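Local coordinates for levansucrase (Bacillus subtilis, PDB 1OYG), which is a levansucrase, an enzyme of the levansucrase/invertase family, folded as a five-bladed beta-propeller, at residues T46-K54 with S106-G114. Residues are numbered along the deposited sequence; the frame is centred on the assembly and turned at random.
Sequences TIKNISSAK and SIDSWKNAG
Ser52 is gripped by two bonds from segment 106-114, one at its hydroxyl and one at its carbonyl. The hydroxyl donates to the carbonyl of Trp110 (Ser52 OG to Trp110 O 2.7 Å), tilted from the carbonyl plane, and chi1 of 65°, with OG between the backbone N and the carbonyl carbon, turns it that way. Asn112 ND2 donates to Ser52 O at 3.0 Å with an N-H...O angle of 161°; the acceptor lies in the amide plane of Asn112, but the donor sits above the carbonyl plane of Ser52. The other end of that amide is held too: Asn112 OD1 accepts from the backbone N of Gly114, closing an Asx turn, so bonds at both ends fix the amide's rotation. Strands 57-65, 77-85, 94-101 and 111-115 follow one another as an antiparallel four-stranded propeller blade; 111-115 is its outermost strand, hydrogen-bonded to 94-101. The loop leading into strand 57-65, the first of that blade, packs against the outer strand and the turn before it. At the other end, Lys48, extended beyond CG, reaches over to Asp108 and forms a salt bridge (Lys48 NZ to Asp108 OD2 2.9 Å), meeting the syn side 29° out of the carboxylate plane. Between these polar ends Ile107 presents two branches: CG2 rests 4.0 Å from Lys48 CD, while CD1 meets Ile50 CG1 at 3.9 Å, the two isoleucines crossing at about a right angle. Thr416 and Phe417 of strand 416-426 pack against Ile50. One water lies within hydrogen-bonding distance of Ser51 OG and the carbonyls of Ile107 and Trp110; another accepts from Ser51 N.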
# COMPACT_ATOMS: atom_id res chain seq x y z
N THR A 46 12.36 14.67 -18.83
CA THR A 46 12.04 15.58 -17.73
C THR A 46 12.38 15.00 -16.36
O THR A 46 12.29 15.70 -15.35
CB THR A 46 10.53 15.94 -17.71
OG1 THR A 46 9.76 14.77 -17.39
CG2 THR A 46 10.05 16.39 -19.08
N ILE A 47 12.75 13.72 -16.32
CA ILE A 47 12.90 13.00 -15.06
C ILE A 47 14.27 13.21 -14.44
O ILE A 47 15.29 13.05 -15.11
CB ILE A 47 12.66 11.48 -15.28
CG1 ILE A 47 11.29 11.23 -15.92
CG2 ILE A 47 12.80 10.72 -13.96
CD1 ILE A 47 10.11 11.79 -15.15
N LYS A 48 14.27 13.55 -13.15
CA LYS A 48 15.48 13.77 -12.37
C LYS A 48 15.50 12.85 -11.15
O LYS A 48 14.46 12.46 -10.62
CB LYS A 48 15.53 15.21 -11.85
CG LYS A 48 15.49 16.29 -12.91
CD LYS A 48 15.67 17.64 -12.24
CE LYS A 48 15.47 18.80 -13.19
NZ LYS A 48 15.04 20.02 -12.45
N ASN A 49 16.70 12.51 -10.71
CA ASN A 49 16.91 11.95 -9.39
C ASN A 49 16.60 13.00 -8.34
O ASN A 49 16.71 14.20 -8.61
CB ASN A 49 18.37 11.49 -9.23
CG ASN A 49 18.76 10.44 -10.24
OD1 ASN A 49 17.99 9.53 -10.53
ND2 ASN A 49 19.96 10.56 -10.79
N ILE A 50 16.22 12.56 -7.14
CA ILE A 50 16.07 13.47 -6.01
C ILE A 50 17.47 13.93 -5.62
O ILE A 50 18.27 13.14 -5.13
CB ILE A 50 15.37 12.78 -4.83
CG1 ILE A 50 13.95 12.34 -5.21
CG2 ILE A 50 15.33 13.71 -3.61
CD1 ILE A 50 13.39 11.30 -4.28
N SER A 51 17.74 15.21 -5.85
CA SER A 51 19.08 15.77 -5.70
C SER A 51 19.61 15.62 -4.28
O SER A 51 20.79 15.35 -4.09
CB SER A 51 19.08 17.25 -6.11
OG SER A 51 18.21 18.02 -5.30
N SER A 52 18.73 15.77 -3.30
CA SER A 52 19.11 15.72 -1.89
C SER A 52 19.33 14.29 -1.39
O SER A 52 19.78 14.10 -0.25
CB SER A 52 18.05 16.43 -1.03
OG SER A 52 16.80 15.76 -1.07
N ALA A 53 19.01 13.29 -2.21
CA ALA A 53 19.13 11.89 -1.82
C ALA A 53 20.53 11.34 -2.04
O ALA A 53 20.86 10.26 -1.54
CB ALA A 53 18.11 11.04 -2.56
N LYS A 54 21.36 12.07 -2.79
CA LYS A 54 22.78 11.77 -2.92
C LYS A 54 23.03 10.33 -3.37
O LYS A 54 23.77 9.59 -2.72
CB LYS A 54 23.53 12.07 -1.60
CG LYS A 54 23.07 13.31 -0.84
CD LYS A 54 23.02 14.55 -1.72
N SER A 106 8.85 22.00 -7.45
CA SER A 106 9.95 21.32 -8.13
C SER A 106 10.48 20.15 -7.30
O SER A 106 10.49 20.21 -6.08
CB SER A 106 11.09 22.30 -8.41
OG SER A 106 12.21 21.64 -8.99
N ILE A 107 10.93 19.10 -7.97
CA ILE A 107 11.61 17.99 -7.29
C ILE A 107 12.85 18.49 -6.54
O ILE A 107 13.23 17.92 -5.51
CB ILE A 107 11.98 16.86 -8.28
CG1 ILE A 107 12.51 15.64 -7.51
CG2 ILE A 107 12.98 17.34 -9.33
CD1 ILE A 107 12.69 14.39 -8.34
N ASP A 108 13.48 19.54 -7.05
CA ASP A 108 14.66 20.14 -6.42
C ASP A 108 14.36 20.85 -5.10
O ASP A 108 15.28 21.17 -4.35
CB ASP A 108 15.33 21.12 -7.39
CG ASP A 108 15.84 20.45 -8.65
OD1 ASP A 108 16.33 19.30 -8.56
OD2 ASP A 108 15.78 20.99 -9.77
N SER A 109 13.08 21.10 -4.81
CA SER A 109 12.66 21.70 -3.55
C SER A 109 12.68 20.73 -2.37
O SER A 109 12.58 21.15 -1.21
CB SER A 109 11.26 22.30 -3.68
OG SER A 109 10.26 21.29 -3.69
N TRP A 110 12.79 19.43 -2.65
CA TRP A 110 12.78 18.42 -1.59
C TRP A 110 14.15 18.26 -0.96
O TRP A 110 15.07 17.71 -1.57
CB TRP A 110 12.27 17.08 -2.12
CG TRP A 110 10.83 17.13 -2.50
CD1 TRP A 110 10.32 17.28 -3.75
CD2 TRP A 110 9.70 17.06 -1.62
NE1 TRP A 110 8.95 17.30 -3.71
CE2 TRP A 110 8.54 17.16 -2.41
CE3 TRP A 110 9.55 16.91 -0.24
CZ2 TRP A 110 7.26 17.12 -1.87
CZ3 TRP A 110 8.28 16.87 0.30
CH2 TRP A 110 7.14 16.97 -0.52
N LYS A 111 14.28 18.78 0.26
CA LYS A 111 15.47 18.60 1.09
C LYS A 111 15.38 17.28 1.85
O LYS A 111 14.30 16.73 2.03
CB LYS A 111 15.61 19.76 2.07
CG LYS A 111 15.85 21.11 1.39
CD LYS A 111 15.91 22.25 2.39
CE LYS A 111 17.22 22.28 3.17
NZ LYS A 111 17.17 23.25 4.30
N ASN A 112 16.53 16.79 2.30
CA ASN A 112 16.66 15.50 2.94
C ASN A 112 17.08 15.68 4.40
O ASN A 112 18.22 16.05 4.68
CB ASN A 112 17.70 14.68 2.17
CG ASN A 112 17.82 13.24 2.65
OD1 ASN A 112 17.16 12.82 3.60
ND2 ASN A 112 18.68 12.48 1.99
N ALA A 113 16.15 15.44 5.32
CA ALA A 113 16.43 15.47 6.76
C ALA A 113 17.13 14.20 7.25
O ALA A 113 17.48 14.10 8.42
CB ALA A 113 15.14 15.69 7.54
N GLY A 114 17.30 13.23 6.35
CA GLY A 114 18.03 12.02 6.66
C GLY A 114 17.13 10.94 7.21
O GLY A 114 15.90 11.03 7.13
O HOH W 1 15.83 17.41 -4.16
O HOH W 2 15.80 16.83 -7.37